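Local coordinates for protein nucleoporin NUP145 (Chaetomium thermophilum, PDB 5HB6) that probably serves as a structural component of the nuclear pore complex and a docking point for transport factors, this piece being its autoproteolytic domain, at residues 108-111 / 112-115; 50-53 / 54-58; 9-12 / 13-16; 122-125 / 126-129. The protein carries 1 engineered substitution. All coordinates share one frame; numbering follows the deposited sequence.

Contact 1 of 4, residues 108-111 / 112-115; sequences HIER and LKSI
Leu-112 N donates to His-108 O (2.9 Å) and Lys-113 N to Ile-109 O (3.1 Å), the i to i+4 bonds near the C-terminal end of helix 102-113, before Ser-114 N closes a tighter turn onto Arg-111 O (3.0 Å). On the inward side the branched carbon of Leu-112 sits over one face of the His-108 imidazole, a CH-pi contact with CG 4.2 Å from the ring centroid, displaced toward the rim. With CG trans to the backbone N (chi1 171°), the ring swings along the helix to meet this leucine, while its NE2 bonds to Ser-92 O. On the outer side Glu-110 and Lys-113 run alongside each other. The glutamate is bent at chi2 (-48°), whereas the lysine is straight, and NZ reaches the syn lone pair of Glu-110 OE1 at 3.2 Å in a salt bridge. The lysine's aliphatic CE meanwhile covers Ile-109 CG2 at 4.0 Å, a place suited to a residue both oily and charged. Water 1 links Glu-110 O to Ser-114 OG. Ile-109 and Leu-112 lie on Tyr-123 of strand 119-124, and Leu-112 and Ile-115 also touch Trp-130 of strand 129-134, which seats this helix on the sheet.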
loop_
_atom_site.group_PDB
_atom_site.type_symbol
_atom_site.label_atom_id
_atom_site.label_comp_id
_atom_site.label_asym_id
_atom_site.label_seq_id
_atom_site.Cartn_x
_atom_site.Cartn_y
_atom_site.Cartn_z
ATOM N N HIS A 108 -19.715 -6.593 -8.640
ATOM C CA HIS A 108 -18.810 -5.826 -7.783
ATOM C C HIS A 108 -17.366 -6.117 -8.145
ATOM O O HIS A 108 -16.544 -5.203 -8.315
ATOM C CB HIS A 108 -19.055 -6.220 -6.330
ATOM C CG HIS A 108 -18.047 -5.679 -5.365
ATOM N ND1 HIS A 108 -17.924 -4.331 -5.099
ATOM C CD2 HIS A 108 -17.152 -6.306 -4.566
ATOM C CE1 HIS A 108 -16.972 -4.152 -4.199
ATOM N NE2 HIS A 108 -16.488 -5.333 -3.856
ATOM N N ILE A 109 -17.045 -7.399 -8.300
ATOM C CA ILE A 109 -15.682 -7.776 -8.655
ATOM C C ILE A 109 -15.313 -7.205 -10.017
ATOM O O ILE A 109 -14.217 -6.676 -10.210
ATOM C CB ILE A 109 -15.514 -9.304 -8.591
ATOM C CG1 ILE A 109 -15.565 -9.751 -7.130
ATOM C CG2 ILE A 109 -14.181 -9.732 -9.205
ATOM C CD1 ILE A 109 -15.877 -11.214 -6.968
ATOM N N GLU A 110 -16.233 -7.274 -10.975
ATOM C CA GLU A 110 -15.958 -6.703 -12.287
ATOM C C GLU A 110 -15.753 -5.190 -12.216
ATOM O O GLU A 110 -14.884 -4.642 -12.903
ATOM C CB GLU A 110 -17.087 -7.082 -13.244
ATOM C CG GLU A 110 -17.134 -8.594 -13.567
ATOM C CD GLU A 110 -15.759 -9.168 -13.948
ATOM O OE1 GLU A 110 -15.173 -9.961 -13.158
ATOM O OE2 GLU A 110 -15.245 -8.808 -15.033
ATOM N N ARG A 111 -16.494 -4.502 -11.354
ATOM C CA ARG A 111 -16.291 -3.063 -11.235
ATOM C C ARG A 111 -14.970 -2.743 -10.530
ATOM O O ARG A 111 -14.306 -1.751 -10.867
ATOM C CB ARG A 111 -17.480 -2.411 -10.533
ATOM C CG ARG A 111 -18.774 -2.490 -11.369
ATOM C CD ARG A 111 -18.638 -1.816 -12.739
ATOM N NE ARG A 111 -18.576 -0.360 -12.653
ATOM C CZ ARG A 111 -18.060 0.438 -13.588
ATOM N NH1 ARG A 111 -17.505 -0.062 -14.686
ATOM N NH2 ARG A 111 -18.091 1.756 -13.417
ATOM N N LEU A 112 -14.559 -3.555 -9.549
ATOM C CA LEU A 112 -13.229 -3.359 -8.974
ATOM C C LEU A 112 -12.157 -3.471 -10.045
ATOM O O LEU A 112 -11.171 -2.729 -10.022
ATOM C CB LEU A 112 -12.959 -4.369 -7.870
ATOM C CG LEU A 112 -13.718 -4.169 -6.563
ATOM C CD1 LEU A 112 -13.339 -5.297 -5.605
ATOM C CD2 LEU A 112 -13.439 -2.837 -5.921
ATOM N N LYS A 113 -12.335 -4.390 -11.003
ATOM C CA LYS A 113 -11.337 -4.550 -12.049
ATOM C C LYS A 113 -11.209 -3.296 -12.899
ATOM O O LYS A 113 -10.145 -3.048 -13.479
ATOM C CB LYS A 113 -11.637 -5.780 -12.905
ATOM C CG LYS A 113 -11.454 -7.093 -12.161
ATOM C CD LYS A 113 -11.867 -8.302 -12.993
ATOM C CE LYS A 113 -11.576 -9.598 -12.260
ATOM N NZ LYS A 113 -12.080 -10.774 -12.999
ATOM N N SER A 114 -12.263 -2.487 -12.977
ATOM C CA SER A 114 -12.274 -1.314 -13.838
ATOM C C SER A 114 -11.917 -0.008 -13.125
ATOM O O SER A 114 -11.964 1.052 -13.751
ATOM C CB SER A 114 -13.635 -1.228 -14.531
ATOM O OG SER A 114 -13.779 -2.324 -15.418
ATOM N N ILE A 115 -11.547 -0.041 -11.849
ATOM C CA ILE A 115 -11.191 1.193 -11.155
ATOM C C ILE A 115 -9.988 1.839 -11.837
ATOM O O ILE A 115 -8.915 1.211 -11.965
ATOM C CB ILE A 115 -10.929 0.947 -9.660
ATOM C CG1 ILE A 115 -12.181 0.417 -8.967
ATOM C CG2 ILE A 115 -10.454 2.222 -8.957
ATOM C CD1 ILE A 115 -13.388 1.361 -8.980
HETATM O O HOH W 1 -14.166 -5.217 -15.549
#

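Contact 2 of 4, residues 50-53 / 54-58; sequences LDDL and FGTIV. With SO4 (sulfate ion), chain D.
Asp-52 has its carboxylate swung trans to the backbone N (chi1 -166°), while Thr-56 sets its hydroxyl opposite its own carbonyl carbon, and the two side chains meet at about a right angle. OG1 of Thr-56 donates to OD1 of Asp-52 at 2.9 Å, arriving from above the carboxylate plane. Water 2 donates both to this same oxygen and to Phe-54 O, so OD1 is gripped twice. Between the two residues the chain makes a type II beta-turn: Thr-56 N returns to Leu-53 O at 3.1 Å, and Gly-55 takes the positive phi (74°) easy for a glycine. Leu-53 O is shared by three amides, accepting also from Ile-57 N at 2.8 Å and from Val-58 N at 3.2 Å, so the chain coils round one buried carbonyl just ahead of strand 58-61. Leu-53 CD2 lies beside Val-58 CG2 (3.8 Å), both side chains pointing the same way. The Phe-54 ring meets Tyr-4 and lies on Met-6 and Val-29 of the large sheet, where a broad apolar group fits. Leu-50 N points almost straight (178°) at a sulfate, with O1 at 2.9 Å, and its side chain rests on helix 10-14.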
loop_
_atom_site.group_PDB
_atom_site.type_symbol
_atom_site.label_atom_id
_atom_site.label_comp_id
_atom_site.label_asym_id
_atom_site.label_seq_id
_atom_site.Cartn_x
_atom_site.Cartn_y
_atom_site.Cartn_z
ATOM N N LEU A 50 12.832 7.123 9.103
ATOM C CA LEU A 50 12.009 5.987 9.484
ATOM C C LEU A 50 11.226 6.240 10.759
ATOM O O LEU A 50 10.266 5.515 11.031
ATOM C CB LEU A 50 12.875 4.743 9.647
ATOM C CG LEU A 50 13.635 4.283 8.413
ATOM C CD1 LEU A 50 14.676 3.265 8.834
ATOM C CD2 LEU A 50 12.670 3.680 7.427
ATOM N N ASP A 51 11.609 7.245 11.544
ATOM C CA ASP A 51 10.868 7.608 12.740
ATOM C C ASP A 51 9.721 8.561 12.449
ATOM O O ASP A 51 8.951 8.883 13.359
ATOM C CB ASP A 51 11.803 8.240 13.774
ATOM C CG ASP A 51 12.529 7.203 14.614
ATOM O OD1 ASP A 51 11.931 6.136 14.907
ATOM O OD2 ASP A 51 13.698 7.447 14.971
ATOM N N ASP A 52 9.587 9.026 11.214
ATOM C CA ASP A 52 8.502 9.916 10.847
ATOM C C ASP A 52 8.003 9.501 9.478
ATOM O O ASP A 52 7.933 10.289 8.533
ATOM C CB ASP A 52 8.931 11.377 10.878
ATOM C CG ASP A 52 7.752 12.319 10.823
ATOM O OD1 ASP A 52 6.642 11.885 11.210
ATOM O OD2 ASP A 52 7.930 13.483 10.396
ATOM N N LEU A 53 7.651 8.224 9.379
ATOM C CA LEU A 53 7.117 7.623 8.169
ATOM C C LEU A 53 5.623 7.371 8.293
ATOM O O LEU A 53 4.834 7.837 7.454
ATOM C CB LEU A 53 7.850 6.304 7.907
ATOM C CG LEU A 53 7.719 5.670 6.526
ATOM C CD1 LEU A 53 8.973 4.847 6.203
ATOM C CD2 LEU A 53 6.489 4.803 6.469
ATOM N N PHE A 54 5.209 6.665 9.343
ATOM C CA PHE A 54 3.807 6.308 9.519
ATOM C C PHE A 54 2.975 7.570 9.678
ATOM O O PHE A 54 3.264 8.408 10.539
ATOM C CB PHE A 54 3.636 5.462 10.787
ATOM C CG PHE A 54 4.416 4.167 10.813
ATOM C CD1 PHE A 54 4.574 3.363 9.683
ATOM C CD2 PHE A 54 4.953 3.744 12.013
ATOM C CE1 PHE A 54 5.267 2.190 9.780
ATOM C CE2 PHE A 54 5.621 2.562 12.101
ATOM C CZ PHE A 54 5.790 1.781 10.982
ATOM N N GLY A 55 1.917 7.685 8.880
ATOM C CA GLY A 55 1.027 8.819 9.004
ATOM C C GLY A 55 1.570 10.123 8.474
ATOM O O GLY A 55 0.873 11.144 8.552
ATOM N N THR A 56 2.774 10.114 7.907
ATOM C CA THR A 56 3.451 11.312 7.430
ATOM C C THR A 56 3.856 11.118 5.973
ATOM O O THR A 56 3.533 11.947 5.122
ATOM C CB THR A 56 4.671 11.579 8.306
ATOM O OG1 THR A 56 4.227 11.861 9.640
ATOM C CG2 THR A 56 5.458 12.750 7.793
ATOM N N ILE A 57 4.602 10.050 5.696
ATOM C CA ILE A 57 4.947 9.661 4.328
ATOM C C ILE A 57 3.920 8.681 3.763
ATOM O O ILE A 57 3.387 8.879 2.667
ATOM C CB ILE A 57 6.375 9.062 4.294
ATOM C CG1 ILE A 57 7.424 10.116 4.681
ATOM C CG2 ILE A 57 6.690 8.509 2.916
ATOM C CD1 ILE A 57 8.867 9.606 4.691
ATOM N N VAL A 58 3.646 7.613 4.505
ATOM C CA VAL A 58 2.661 6.608 4.126
ATOM C C VAL A 58 1.496 6.736 5.093
ATOM O O VAL A 58 1.667 6.566 6.305
ATOM C CB VAL A 58 3.257 5.191 4.135
ATOM C CG1 VAL A 58 2.192 4.167 3.733
ATOM C CG2 VAL A 58 4.494 5.116 3.234
HETATM S S SO4 D . 16.292 6.972 10.648
HETATM O O1 SO4 D . 15.752 6.961 9.285
HETATM O O2 SO4 D . 17.260 5.884 10.781
HETATM O O3 SO4 D . 15.187 6.843 11.599
HETATM O O4 SO4 D . 16.962 8.243 10.897
HETATM O O HOH W 2 5.305 9.452 12.077
#

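Contact 3 of 4, residues 9-12 / 13-16; sequences TADD and IRAM. With SO4 (sulfate ion), chain D.
Ile-13 N donates to Thr-9 O and Arg-14 N to Ala-10 O, both at 2.9 Å, and Ala-15 N to Asp-11 O, winding the short helix 10-14. Side chains finish its N-terminus with a capping box. Thr-9 OG1, at the N-cap, accepts from Asp-12 N at 3.0 Å, and Asp-12 returns the favour by taking Thr-9 N onto OD2, also at 3.0 Å. A threonine hydroxyl and a short carboxylate are the right lengths for this exchange.

Charge governs the outer side. Arg-14 extends straight from CG to NE and places its guanidinium beside Asp-11, where NH1 makes a weak salt bridge to OD1 at 3.4 Å. The oxygen lies near the guanidinium plane, the carboxylate turned 56° from it. Along another edge the arginine grips a sulfate, NE to O2 at 3.1 Å and NH2 to O3 at 2.8 Å; NH2 also pairs with Asp-51.

Apolar contact is lighter. Ala-10 CB lies over one guanidinium face, 3.6 Å from NH1, its small size letting the arginine lie flat against the helix. Ile-13 turns inward onto Phe-27, Leu-45 and Leu-50. Engaged by two carboxylates and an anion, the guanidinium is probably firmly oriented and fully charged. Arg-21 and the Leu-50 amide join it round the sulfate, consistent with a local preference for an anion.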
loop_
_atom_site.group_PDB
_atom_site.type_symbol
_atom_site.label_atom_id
_atom_site.label_comp_id
_atom_site.label_asym_id
_atom_site.label_seq_id
_atom_site.Cartn_x
_atom_site.Cartn_y
_atom_site.Cartn_z
ATOM N N THR A 9 11.794 -4.176 9.589
ATOM C CA THR A 9 11.519 -3.183 10.609
ATOM C C THR A 9 12.482 -2.016 10.473
ATOM O O THR A 9 13.575 -2.137 9.899
ATOM C CB THR A 9 11.648 -3.778 12.010
ATOM O OG1 THR A 9 13.010 -4.170 12.238
ATOM C CG2 THR A 9 10.713 -4.956 12.195
ATOM N N ALA A 10 12.119 -0.890 11.100
ATOM C CA ALA A 10 13.028 0.247 11.138
ATOM C C ALA A 10 14.378 -0.146 11.729
ATOM O O ALA A 10 15.433 0.255 11.210
ATOM C CB ALA A 10 12.395 1.384 11.933
ATOM N N ASP A 11 14.373 -0.976 12.778
ATOM C CA ASP A 11 15.640 -1.426 13.370
ATOM C C ASP A 11 16.440 -2.308 12.412
ATOM O O ASP A 11 17.673 -2.189 12.338
ATOM C CB ASP A 11 15.377 -2.159 14.689
ATOM C CG ASP A 11 15.069 -1.209 15.853
ATOM O OD1 ASP A 11 15.370 0.007 15.761
ATOM O OD2 ASP A 11 14.549 -1.690 16.882
ATOM N N ASP A 12 15.758 -3.193 11.666
ATOM C CA ASP A 12 16.423 -4.000 10.648
ATOM C C ASP A 12 17.097 -3.096 9.626
ATOM O O ASP A 12 18.219 -3.352 9.186
ATOM C CB ASP A 12 15.402 -4.843 9.855
ATOM C CG ASP A 12 14.767 -6.023 10.626
ATOM O OD1 ASP A 12 15.360 -6.517 11.622
ATOM O OD2 ASP A 12 13.652 -6.483 10.146
ATOM N N ILE A 13 16.391 -2.053 9.189
ATOM C CA ILE A 13 16.905 -1.190 8.130
ATOM C C ILE A 13 18.079 -0.363 8.642
ATOM O O ILE A 13 19.088 -0.179 7.943
ATOM C CB ILE A 13 15.764 -0.314 7.587
ATOM C CG1 ILE A 13 14.702 -1.200 6.919
ATOM C CG2 ILE A 13 16.303 0.704 6.587
ATOM C CD1 ILE A 13 13.374 -0.507 6.744
ATOM N N ARG A 14 17.987 0.110 9.884
ATOM C CA ARG A 14 19.090 0.868 10.464
ATOM C C ARG A 14 20.351 0.023 10.586
ATOM O O ARG A 14 21.480 0.548 10.558
ATOM C CB ARG A 14 18.659 1.393 11.830
ATOM C CG ARG A 14 17.720 2.576 11.734
ATOM C CD ARG A 14 17.001 2.852 13.046
ATOM N NE ARG A 14 16.007 3.903 12.859
ATOM C CZ ARG A 14 14.840 3.960 13.489
ATOM N NH1 ARG A 14 14.495 3.034 14.371
ATOM N NH2 ARG A 14 14.013 4.959 13.231
ATOM N N ALA A 15 20.184 -1.280 10.746
ATOM C CA ALA A 15 21.314 -2.187 10.859
ATOM C C ALA A 15 21.910 -2.583 9.515
ATOM O O ALA A 15 22.959 -3.234 9.491
ATOM C CB ALA A 15 20.894 -3.429 11.631
ATOM N N MET A 16 21.289 -2.199 8.409
ATOM C CA MET A 16 21.837 -2.495 7.097
ATOM C C MET A 16 23.034 -1.595 6.822
ATOM O O MET A 16 23.143 -0.488 7.355
ATOM C CB MET A 16 20.779 -2.249 6.022
ATOM C CG MET A 16 19.622 -3.213 6.092
ATOM S SD MET A 16 18.408 -2.819 4.842
ATOM C CE MET A 16 17.142 -4.041 5.180
HETATM S S SO4 D . 16.292 6.972 10.648
HETATM O O1 SO4 D . 15.752 6.961 9.285
HETATM O O2 SO4 D . 17.260 5.884 10.781
HETATM O O3 SO4 D . 15.187 6.843 11.599
HETATM O O4 SO4 D . 16.962 8.243 10.897
#

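Contact 4 of 4, residues 122-125 / 126-129; sequences SYDP and ETGV
Residues 122-129 form the turn of a beta-hairpin, where the edge strand 119-124 of the six-stranded antiparallel sheet folds back into strand 129-134. Asp-124 N donates to Val-129 O at 3.0 Å, and Gly-128 N to Asp-124 O at 2.8 Å, so that Asp-124 holds both ends of a four-residue loop. The latter bond closes an alpha-turn: Pro-125, Glu-126 and Thr-127 keep right-handed helical backbone angles, and Gly-128, at phi 77°, reverses the chain in a conformation easy for a residue without a side chain. Proline suits the start of such a loop because its ring already fixes phi near the helical value.

The aspartate side chain completes the turn as an Asx-turn. OD1 accepts Glu-126 N at 2.9 Å, nearly in line with its C-O bond, and Thr-127 N at 3.3 Å from well above the carboxylate plane, 69° out of it. The CG position trans to the backbone N (chi1 -177°) carries the carboxylate out over the loop. Thr-127 OG1 lies 3.2 Å from Asp-124 CB, the two side chains crossing roughly at right angles. The Tyr-123 ring lies obliquely beside the Gly-128 to Val-129 backbone, its OH 3.7 Å from Gly-128 CA. Water 5 joins the carboxylates of Asp-124 and Glu-126, donating to OD2 and OE1, each 3.0 Å away.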
loop_
_atom_site.group_PDB
_atom_site.type_symbol
_atom_site.label_atom_id
_atom_site.label_comp_id
_atom_site.label_asym_id
_atom_site.label_seq_id
_atom_site.Cartn_x
_atom_site.Cartn_y
_atom_site.Cartn_z
ATOM N N SER A 122 -6.689 -8.997 -6.873
ATOM C CA SER A 122 -7.617 -9.967 -6.315
ATOM C C SER A 122 -8.689 -9.270 -5.497
ATOM O O SER A 122 -8.536 -8.121 -5.060
ATOM C CB SER A 122 -6.889 -10.955 -5.417
ATOM O OG SER A 122 -6.296 -10.275 -4.330
ATOM N N TYR A 123 -9.764 -10.007 -5.265
ATOM C CA TYR A 123 -10.768 -9.664 -4.277
ATOM C C TYR A 123 -11.163 -10.947 -3.564
ATOM O O TYR A 123 -11.490 -11.943 -4.216
ATOM C CB TYR A 123 -12.002 -9.012 -4.910
ATOM C CG TYR A 123 -13.037 -8.741 -3.861
ATOM C CD1 TYR A 123 -12.873 -7.710 -2.974
ATOM C CD2 TYR A 123 -14.166 -9.531 -3.745
ATOM C CE1 TYR A 123 -13.805 -7.472 -1.961
ATOM C CE2 TYR A 123 -15.107 -9.290 -2.750
ATOM C CZ TYR A 123 -14.932 -8.260 -1.866
ATOM O OH TYR A 123 -15.802 -7.985 -0.839
ATOM N N ASP A 124 -11.085 -10.942 -2.235
ATOM C CA ASP A 124 -11.422 -12.114 -1.441
ATOM C C ASP A 124 -12.812 -11.894 -0.867
ATOM O O ASP A 124 -12.975 -11.044 0.018
ATOM C CB ASP A 124 -10.405 -12.302 -0.318
ATOM C CG ASP A 124 -10.662 -13.544 0.509
ATOM O OD1 ASP A 124 -11.841 -13.902 0.713
ATOM O OD2 ASP A 124 -9.669 -14.157 0.964
ATOM N N PRO A 125 -13.837 -12.621 -1.321
ATOM C CA PRO A 125 -15.205 -12.335 -0.859
ATOM C C PRO A 125 -15.431 -12.621 0.612
ATOM O O PRO A 125 -16.347 -12.033 1.200
ATOM C CB PRO A 125 -16.079 -13.257 -1.719
ATOM C CG PRO A 125 -15.223 -13.649 -2.875
ATOM C CD PRO A 125 -13.805 -13.614 -2.403
ATOM N N GLU A 126 -14.641 -13.506 1.221
ATOM C CA GLU A 126 -14.808 -13.825 2.635
ATOM C C GLU A 126 -14.253 -12.732 3.533
ATOM O O GLU A 126 -14.851 -12.414 4.564
ATOM C CB GLU A 126 -14.115 -15.146 2.962
ATOM C CG GLU A 126 -14.260 -15.535 4.414
ATOM C CD GLU A 126 -13.751 -16.927 4.703
ATOM O OE1 GLU A 126 -12.978 -17.465 3.882
ATOM O OE2 GLU A 126 -14.134 -17.482 5.756
ATOM N N THR A 127 -13.111 -12.155 3.161
ATOM C CA THR A 127 -12.437 -11.182 4.007
ATOM C C THR A 127 -12.692 -9.744 3.600
ATOM O O THR A 127 -12.391 -8.840 4.380
ATOM C CB THR A 127 -10.926 -11.400 3.990
ATOM O OG1 THR A 127 -10.425 -11.115 2.681
ATOM C CG2 THR A 127 -10.585 -12.830 4.358
ATOM N N GLY A 128 -13.208 -9.507 2.401
ATOM C CA GLY A 128 -13.450 -8.159 1.949
ATOM C C GLY A 128 -12.219 -7.413 1.490
ATOM O O GLY A 128 -12.274 -6.199 1.320
ATOM N N VAL A 129 -11.110 -8.103 1.261
ATOM C CA VAL A 129 -9.857 -7.461 0.882
ATOM C C VAL A 129 -9.786 -7.358 -0.638
ATOM O O VAL A 129 -9.850 -8.366 -1.365
ATOM C CB VAL A 129 -8.646 -8.231 1.421
ATOM C CG1 VAL A 129 -7.326 -7.659 0.875
ATOM C CG2 VAL A 129 -8.620 -8.164 2.932
HETATM O O HOH W 3 -7.640 -10.076 -2.027
HETATM O O HOH W 4 -7.711 -11.717 2.432
HETATM O O HOH W 5 -10.340 -16.302 2.892
#

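The four contacts fall into two pairs at opposite sides of the chain's centre. Contacts 1 and 4, centres about 13 Å apart, meet where helix 102-113 lies against the hairpin: Leu-112 CD1 is 3.6 Å from Tyr-123 CD1, and the His-108 ring meets the tyrosine edge-to-face. Contacts 2 and 3, centres about 15 Å apart, join through the salt bridge of Asp-51 OD1 to Arg-14 NH2 (2.9 Å), then by packing of Leu-50 CD1 on Ile-13 CG2 at 3.8 Å, and share one sulfate, probably from the crystallisation liquor. Contacts 1 and 3 stand about 38 Å apart between centres, and nearest atoms of contacts 2 and 4 remain about 15 Å apart. The sheet spans the gap.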